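Local coordinates for thioredoxin-like protein (Klebsiella pneumoniae subsp. pneumoniae MGH 78578, PDB 3TY1) that is of unknown function but probably binds carbohydrate, with the beta-supersandwich architecture of aldose 1-epimerase relatives, at residues K3-T8 against V147-A152; V28-F33 against D153-E158; D57-T62 against L181-G186. All coordinates share one frame; numbering follows the deposited sequence.

The first segments of contacts 1, 2 and 3 follow one another along the N-terminal part of the chain, and their partners follow in the same order from residue 147 on, so the three interleave. Contact 1 pairs strands 2-9 and 146-152 within the ten-stranded sheet. Contact 2, centred about 15 Å from it, packs the loop before strand 33-39 on the turn joining strands 146-152 and 159-169. Contact 3, its centre about 11 Å from that of contact 2, sets strand 60-64 of the six-stranded sheet against strand 173-183 of the larger one. Contacts 2 and 3 adjoin at loop ends where the sheets meet, Tyr157 O packing on Pro185; contact 1 reaches contact 2 through Val151 on Phe33.

Contact 1 (K3-T8 against V147-A152); sequences KTWVLT and VEVEVA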
# COMPACT_ATOMS: atom_id res chain seq x y z
N LYS A 3 -34.43 -9.61 10.52
CA LYS A 3 -34.18 -8.49 9.65
C LYS A 3 -32.69 -8.45 9.37
O LYS A 3 -31.89 -8.64 10.29
CB LYS A 3 -34.66 -7.20 10.25
CG LYS A 3 -34.35 -5.98 9.34
CD LYS A 3 -35.44 -4.93 9.31
CE LYS A 3 -35.20 -3.97 8.13
NZ LYS A 3 -36.31 -3.01 7.94
N THR A 4 -32.33 -8.21 8.11
CA THR A 4 -30.95 -8.10 7.69
C THR A 4 -30.67 -6.69 7.18
O THR A 4 -31.43 -6.18 6.38
CB THR A 4 -30.64 -9.15 6.60
OG1 THR A 4 -30.84 -10.47 7.14
CG2 THR A 4 -29.18 -9.05 6.11
N TRP A 5 -29.57 -6.08 7.64
CA TRP A 5 -29.05 -4.83 7.06
C TRP A 5 -27.75 -5.13 6.31
O TRP A 5 -26.87 -5.80 6.84
CB TRP A 5 -28.76 -3.80 8.14
CG TRP A 5 -29.95 -3.31 8.86
CD1 TRP A 5 -30.63 -2.16 8.61
CD2 TRP A 5 -30.63 -3.94 9.96
NE1 TRP A 5 -31.68 -2.02 9.47
CE2 TRP A 5 -31.70 -3.10 10.32
CE3 TRP A 5 -30.43 -5.13 10.67
CZ2 TRP A 5 -32.59 -3.41 11.35
CZ3 TRP A 5 -31.28 -5.43 11.68
CH2 TRP A 5 -32.37 -4.58 12.02
N VAL A 6 -27.62 -4.59 5.10
CA VAL A 6 -26.44 -4.82 4.28
C VAL A 6 -25.58 -3.57 4.44
O VAL A 6 -25.91 -2.51 3.94
CB VAL A 6 -26.77 -5.09 2.77
CG1 VAL A 6 -25.44 -5.24 1.98
CG2 VAL A 6 -27.68 -6.33 2.61
N LEU A 7 -24.49 -3.70 5.17
CA LEU A 7 -23.64 -2.55 5.47
C LEU A 7 -22.65 -2.28 4.35
O LEU A 7 -22.21 -1.14 4.20
CB LEU A 7 -22.85 -2.80 6.76
CG LEU A 7 -23.49 -2.51 8.11
CD1 LEU A 7 -24.87 -2.98 8.20
CD2 LEU A 7 -22.60 -3.01 9.26
N THR A 8 -22.21 -3.34 3.67
CA THR A 8 -21.19 -3.28 2.64
C THR A 8 -21.50 -4.32 1.58
O THR A 8 -21.85 -5.46 1.89
CB THR A 8 -19.79 -3.55 3.19
OG1 THR A 8 -19.51 -2.64 4.27
CG2 THR A 8 -18.73 -3.40 2.14
N VAL A 147 -20.72 -7.24 3.98
CA VAL A 147 -20.93 -7.22 5.41
C VAL A 147 -22.43 -7.05 5.64
O VAL A 147 -23.03 -6.10 5.11
CB VAL A 147 -20.14 -6.10 6.11
CG1 VAL A 147 -20.44 -6.08 7.59
CG2 VAL A 147 -18.62 -6.25 5.90
N GLU A 148 -23.01 -7.99 6.41
CA GLU A 148 -24.44 -7.98 6.79
C GLU A 148 -24.60 -8.18 8.28
O GLU A 148 -23.85 -8.95 8.89
CB GLU A 148 -25.21 -9.12 6.12
CG GLU A 148 -25.24 -9.02 4.61
CD GLU A 148 -25.94 -10.21 3.90
OE1 GLU A 148 -26.10 -11.29 4.50
OE2 GLU A 148 -26.31 -10.05 2.72
N VAL A 149 -25.60 -7.49 8.83
CA VAL A 149 -25.99 -7.61 10.22
C VAL A 149 -27.44 -8.12 10.23
O VAL A 149 -28.32 -7.57 9.56
CB VAL A 149 -25.91 -6.24 10.94
CG1 VAL A 149 -26.51 -6.35 12.35
CG2 VAL A 149 -24.47 -5.75 10.98
N GLU A 150 -27.68 -9.14 11.04
CA GLU A 150 -29.01 -9.76 11.12
C GLU A 150 -29.43 -9.80 12.58
O GLU A 150 -28.61 -10.11 13.46
CB GLU A 150 -28.95 -11.18 10.53
CG GLU A 150 -30.20 -12.06 10.69
CD GLU A 150 -29.94 -13.54 10.35
OE1 GLU A 150 -29.32 -13.81 9.29
OE2 GLU A 150 -30.32 -14.42 11.16
N VAL A 151 -30.69 -9.49 12.84
CA VAL A 151 -31.26 -9.57 14.19
C VAL A 151 -32.58 -10.31 14.08
O VAL A 151 -33.44 -9.95 13.27
CB VAL A 151 -31.48 -8.18 14.81
CG1 VAL A 151 -32.05 -8.31 16.27
CG2 VAL A 151 -30.13 -7.40 14.82
N ALA A 152 -32.71 -11.39 14.84
CA ALA A 152 -33.95 -12.16 14.89
C ALA A 152 -35.11 -11.28 15.32
O ALA A 152 -34.94 -10.36 16.14
CB ALA A 152 -33.82 -13.35 15.84
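Leu7 and Thr8 both face Val147, so one strand carries an extra residue: a classic beta bulge. Val147 O takes two backbone donors, Leu7 N at 2.8 Å and Thr8 N at 3.2 Å. The Leu7 bond is the more bent of the two, with an N-H...O angle of 139°, whereas the Thr8 amide lies in the carbonyl plane on a lone pair. Val147 N answers to Thr8 O and closes the bulge. Beyond it the antiparallel ladder is regular: Trp5 and Val149 form one hydrogen-bonded pair, Lys3 and Val151 the next, with Trp5 N 2.7 Å from Val149 O.

The strands are neighbours in the ten-stranded antiparallel sheet, whose face bearing Leu7, Val147, Val149 and Val151 packs against the six-stranded sheet, as in the layered sandwich of galactose mutarotase relatives. On this face Leu7 reaches across to its diagonal neighbour, CD2 lying 3.7 Å from Val149 CG2. The same methyl is 4.1 Å from Val147 CG1, so it sits against both valines.

Trp5 has CG beside its backbone N (chi1 -66°), and chi2 of -98° turns the six-membered part of the indole back along the strand toward Lys3. Its CZ3 meets Val151 CG2 at 3.9 Å, while CE3 brings the ring edge up to Val149 O at 3.4 Å, with that oxygen in the ring plane. Lys3 CG lies above one indole face, toward its rim, and Trp19 meets the ring from outside the pair.

On the other face Thr4 CG2 leans on Glu148 CB at 4.0 Å, and Val6 runs alongside the extended Glu148 chain. Arg162, on the next strand, forms salt bridges with both Glu148 and Glu150, bridging two carboxylates that stand on the same side of the sheet.

Contact 2 (V28-F33 against D153-E158); sequences VKDHAF and DSAPYE. With SO4 (sulfate ion), chain G.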
# COMPACT_ATOMS: atom_id res chain seq x y z
N VAL A 28 -37.35 -3.73 20.67
CA VAL A 28 -36.92 -4.96 21.34
C VAL A 28 -37.01 -4.69 22.84
O VAL A 28 -36.44 -3.71 23.34
CB VAL A 28 -35.50 -5.35 20.93
CG1 VAL A 28 -34.88 -6.38 21.93
CG2 VAL A 28 -35.50 -5.85 19.49
N LYS A 29 -37.73 -5.55 23.57
CA LYS A 29 -38.16 -5.26 24.95
C LYS A 29 -37.38 -5.91 26.13
O LYS A 29 -37.63 -5.56 27.32
CB LYS A 29 -39.65 -5.65 25.07
CG LYS A 29 -40.60 -4.98 24.03
CD LYS A 29 -41.06 -3.59 24.47
CE LYS A 29 -42.25 -3.69 25.39
NZ LYS A 29 -42.49 -2.46 26.15
N ASP A 30 -36.47 -6.83 25.82
CA ASP A 30 -35.75 -7.61 26.82
C ASP A 30 -34.33 -6.97 26.94
O ASP A 30 -34.25 -5.79 27.22
CB ASP A 30 -35.72 -9.08 26.38
CG ASP A 30 -37.12 -9.64 26.11
OD1 ASP A 30 -38.11 -9.20 26.75
OD2 ASP A 30 -37.23 -10.53 25.26
N HIS A 31 -33.25 -7.70 26.67
CA HIS A 31 -31.90 -7.18 26.86
C HIS A 31 -31.60 -6.06 25.87
O HIS A 31 -31.77 -6.28 24.66
CB HIS A 31 -30.88 -8.31 26.67
CG HIS A 31 -30.89 -9.33 27.77
ND1 HIS A 31 -30.19 -9.16 28.94
CD2 HIS A 31 -31.47 -10.56 27.86
CE1 HIS A 31 -30.36 -10.21 29.72
NE2 HIS A 31 -31.12 -11.08 29.08
N ALA A 32 -31.19 -4.88 26.38
CA ALA A 32 -30.87 -3.72 25.55
C ALA A 32 -29.55 -3.87 24.86
O ALA A 32 -28.57 -4.34 25.44
CB ALA A 32 -30.85 -2.45 26.37
N PHE A 33 -29.49 -3.39 23.62
CA PHE A 33 -28.27 -3.43 22.87
C PHE A 33 -28.30 -2.43 21.71
O PHE A 33 -29.34 -1.89 21.33
CB PHE A 33 -28.02 -4.85 22.32
CG PHE A 33 -29.02 -5.31 21.32
CD1 PHE A 33 -28.84 -5.03 19.95
CD2 PHE A 33 -30.12 -6.04 21.70
CE1 PHE A 33 -29.77 -5.46 19.02
CE2 PHE A 33 -31.06 -6.49 20.75
CZ PHE A 33 -30.87 -6.20 19.42
N ASP A 153 -36.29 -11.56 14.77
CA ASP A 153 -37.47 -10.72 15.04
C ASP A 153 -38.17 -10.98 16.36
O ASP A 153 -39.12 -10.25 16.70
CB ASP A 153 -38.48 -10.76 13.87
CG ASP A 153 -39.13 -12.11 13.65
OD1 ASP A 153 -39.13 -13.03 14.53
OD2 ASP A 153 -39.68 -12.23 12.52
N SER A 154 -37.74 -12.00 17.11
CA SER A 154 -38.36 -12.29 18.41
C SER A 154 -37.31 -12.83 19.37
O SER A 154 -36.21 -13.16 18.94
CB SER A 154 -39.55 -13.24 18.21
OG SER A 154 -39.10 -14.54 17.85
N ALA A 155 -37.65 -12.85 20.65
CA ALA A 155 -36.77 -13.32 21.70
C ALA A 155 -36.21 -14.69 21.35
O ALA A 155 -36.96 -15.55 20.88
CB ALA A 155 -37.48 -13.36 23.02
N PRO A 156 -34.91 -14.93 21.61
CA PRO A 156 -33.92 -14.11 22.29
C PRO A 156 -33.14 -13.13 21.43
O PRO A 156 -32.11 -12.64 21.88
CB PRO A 156 -32.98 -15.18 22.92
CG PRO A 156 -32.95 -16.24 21.88
CD PRO A 156 -34.37 -16.30 21.35
N TYR A 157 -33.63 -12.77 20.23
CA TYR A 157 -33.00 -11.67 19.45
C TYR A 157 -31.55 -11.91 19.09
O TYR A 157 -30.70 -11.03 19.19
CB TYR A 157 -33.17 -10.31 20.16
CG TYR A 157 -34.63 -9.96 20.41
CD1 TYR A 157 -35.46 -9.58 19.36
CD2 TYR A 157 -35.17 -10.03 21.70
CE1 TYR A 157 -36.80 -9.24 19.61
CE2 TYR A 157 -36.49 -9.70 21.94
CZ TYR A 157 -37.30 -9.32 20.91
OH TYR A 157 -38.62 -8.99 21.18
N GLU A 158 -31.26 -13.14 18.65
CA GLU A 158 -29.94 -13.50 18.21
C GLU A 158 -29.47 -12.56 17.09
O GLU A 158 -30.18 -12.31 16.15
CB GLU A 158 -29.90 -14.94 17.72
CG GLU A 158 -28.51 -15.44 17.40
CD GLU A 158 -28.47 -16.85 16.77
OE1 GLU A 158 -29.45 -17.27 16.16
OE2 GLU A 158 -27.43 -17.50 16.83
S SO4 G . -43.75 -1.28 28.85
O1 SO4 G . -43.67 -0.31 29.94
O2 SO4 G . -45.00 -2.05 29.00
O3 SO4 G . -43.76 -0.56 27.57
O4 SO4 G . -42.61 -2.20 28.84
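Val28 sets both methyls against the ring of Tyr157. CG1 sits over its centre in a CH-pi contact; CG2 is moved toward one side and lies 3.6 Å from Tyr157 CE1. The valine holds CG1 anti to its backbone N and CG2 beside it (chi1 163°), and this spreads the two branches across the aromatic face. The opposite face of the ring is covered by Tyr157's own chain, with the carbonyl carbon of Ser154 above the centre and Ala155 N nearer the rim. The phenol is therefore sandwiched between a valine and a peptide.

That peptide belongs to a tight turn with a cis bond before Pro156, closed by Tyr157 N donating to Ser154 O at 2.9 Å; its geometry fits a type VIa beta turn. The turn links strands 146-152 and 159-169 at the end of the ten-stranded sheet, and the segment 28-33 leads into strand 33-39 of the facing sheet. Tyr157 has a left-handed backbone conformation, and with CG beside its N (chi1 -57°) the ring folds back over the turn.

Asp30 comes in at the ring edge, OD2 in the plane and 3.5 Å from Tyr157 CE2. The carboxylate and ring planes stand 59° apart, and the same oxygen is 3.6 Å from Ala155 CB. At the inner side Phe33 CE2 reaches Tyr157 CB at 4.4 Å. The chain of Lys29, bent twice and poorly ordered, leads away from the contact; its NZ is modelled 2.7 Å from O4 of a sulfate, probably from the crystallisation liquor, a bond that deserves little weight.

Contact 3 (D57-T62 against L181-G186); sequences DGLTIT and LRYVPG. With SO4 (sulfate ion), chain I.
Tyr183 OH accepts from Leu59 N across the contact at 2.8 Å, almost straight at 174°, and is also hydrogen-bonded to Ser187 O, just beyond its own segment. Two backbone groups thus hold a buried phenol oxygen, which fixes the position of the ring's end. Gly58, bare of a side chain, lets the hydroxyl come close, with its CA 3.4 Å from Tyr183 OH.

The ring gets there because Tyr183 has CG anti to its N (chi1 177°), throwing the phenol across toward the 57-62 segment. Leu59 lies against the outer part, CB 3.8 Å from Tyr183 CZ. Ile61 lies over one face nearer the root of the side chain: its CD1 stands 4.1 Å from the centroid of the Tyr183 ring, 27° off the normal, a CH-pi contact, and is nearest CG. Its other branch, CG2, meets Leu181 CD1 at 4.0 Å.

These residues lie in the hydrophobic layer between the six-stranded sheet, which holds strand 60-64, and the ten-stranded sheet, which holds strand 173-183; Ile74 and Leu71 on strand 70-76 pack against Ile61 and Leu181 respectively. The two segments run in nearly opposite directions and draw together at their loop ends.

There the CA atoms of Gly58 and Gly186 come within 4.1 Å, and Gly186 takes a left-handed backbone conformation that suits a glycine. A water ties the loops, donating to Asp57 O at 2.6 Å and to Gly186 O at 2.8 Å. In the conformer given, Asp57 OD2 is hydrogen-bonded to His31. Facing away from this layer, the extended Arg182 chain is salt-bridged to Glu180 and makes weak bonds to a sulfate, probably from the crystallisation liquor.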
# COMPACT_ATOMS: atom_id res chain seq x y z
N ASP A 57 -26.01 -5.47 29.55
CA ASP A 57 -25.75 -6.49 30.55
C ASP A 57 -25.16 -7.78 29.94
O ASP A 57 -25.53 -8.86 30.34
CB ASP A 57 -27.11 -6.82 31.22
CG ASP A 57 -28.22 -7.13 30.18
OD1 ASP A 57 -27.87 -7.37 29.01
OD2 ASP A 57 -29.41 -7.12 30.51
N GLY A 58 -24.31 -7.66 28.93
CA GLY A 58 -23.78 -8.83 28.26
C GLY A 58 -22.39 -8.54 27.78
O GLY A 58 -21.65 -7.84 28.45
N LEU A 59 -22.08 -9.05 26.59
CA LEU A 59 -20.78 -8.83 25.99
C LEU A 59 -20.83 -7.64 25.04
O LEU A 59 -21.75 -7.52 24.22
CB LEU A 59 -20.33 -10.06 25.22
CG LEU A 59 -20.09 -11.38 25.96
CD1 LEU A 59 -19.58 -12.45 24.97
CD2 LEU A 59 -19.09 -11.12 27.10
N THR A 60 -19.77 -6.83 25.08
CA THR A 60 -19.58 -5.80 24.10
C THR A 60 -18.50 -6.34 23.16
O THR A 60 -17.39 -6.69 23.59
CB THR A 60 -19.24 -4.43 24.71
OG1 THR A 60 -20.40 -3.95 25.38
CG2 THR A 60 -18.88 -3.39 23.57
N ILE A 61 -18.87 -6.51 21.90
CA ILE A 61 -18.02 -7.20 20.95
C ILE A 61 -17.65 -6.28 19.81
O ILE A 61 -18.55 -5.76 19.10
CB ILE A 61 -18.78 -8.42 20.34
CG1 ILE A 61 -19.20 -9.41 21.45
CG2 ILE A 61 -17.91 -9.08 19.22
CD1 ILE A 61 -20.15 -10.58 20.94
N THR A 62 -16.35 -6.08 19.61
CA THR A 62 -15.85 -5.17 18.58
C THR A 62 -15.10 -5.94 17.58
O THR A 62 -14.19 -6.70 17.93
CB THR A 62 -14.92 -4.09 19.17
OG1 THR A 62 -15.64 -3.37 20.17
CG2 THR A 62 -14.42 -3.12 18.08
N LEU A 181 -20.21 -14.37 13.00
CA LEU A 181 -20.26 -14.34 14.46
C LEU A 181 -21.73 -14.28 14.89
O LEU A 181 -22.52 -13.53 14.30
CB LEU A 181 -19.42 -13.20 14.99
CG LEU A 181 -19.44 -12.95 16.50
CD1 LEU A 181 -18.09 -12.32 16.94
CD2 LEU A 181 -20.64 -12.07 16.90
N ARG A 182 -22.09 -15.09 15.89
CA ARG A 182 -23.45 -15.14 16.41
C ARG A 182 -23.42 -14.84 17.90
O ARG A 182 -22.58 -15.37 18.64
CB ARG A 182 -24.06 -16.51 16.20
CG ARG A 182 -24.00 -16.98 14.79
CD ARG A 182 -24.85 -18.27 14.63
NE ARG A 182 -24.65 -18.82 13.30
CZ ARG A 182 -25.16 -19.97 12.88
NH1 ARG A 182 -25.90 -20.73 13.69
NH2 ARG A 182 -24.91 -20.37 11.64
N TYR A 183 -24.31 -13.96 18.34
CA TYR A 183 -24.35 -13.57 19.74
C TYR A 183 -25.79 -13.37 20.18
O TYR A 183 -26.53 -12.65 19.53
CB TYR A 183 -23.53 -12.28 19.95
CG TYR A 183 -23.63 -11.82 21.38
CD1 TYR A 183 -23.10 -12.60 22.41
CD2 TYR A 183 -24.22 -10.63 21.72
CE1 TYR A 183 -23.21 -12.23 23.75
CE2 TYR A 183 -24.35 -10.25 23.07
CZ TYR A 183 -23.85 -11.06 24.08
OH TYR A 183 -23.99 -10.66 25.41
N VAL A 184 -26.18 -14.02 21.29
CA VAL A 184 -27.48 -13.83 21.89
C VAL A 184 -27.32 -12.73 22.97
O VAL A 184 -26.54 -12.86 23.91
CB VAL A 184 -28.05 -15.11 22.52
CG1 VAL A 184 -29.39 -14.81 23.22
CG2 VAL A 184 -28.22 -16.18 21.48
N PRO A 185 -28.07 -11.62 22.83
CA PRO A 185 -27.97 -10.55 23.81
C PRO A 185 -28.09 -11.01 25.24
O PRO A 185 -28.93 -11.83 25.55
CB PRO A 185 -29.15 -9.65 23.42
CG PRO A 185 -29.13 -9.69 21.98
CD PRO A 185 -28.86 -11.18 21.66
N GLY A 186 -27.19 -10.54 26.10
CA GLY A 186 -27.17 -10.98 27.52
C GLY A 186 -26.33 -12.22 27.83
O GLY A 186 -26.05 -12.50 29.00
S SO4 I . -29.01 -22.13 11.73
O1 SO4 I . -28.91 -22.17 13.19
O2 SO4 I . -29.55 -23.40 11.27
O3 SO4 I . -29.94 -21.09 11.33
O4 SO4 I . -27.70 -22.01 11.12
O HOH W 1 -26.73 -10.94 31.26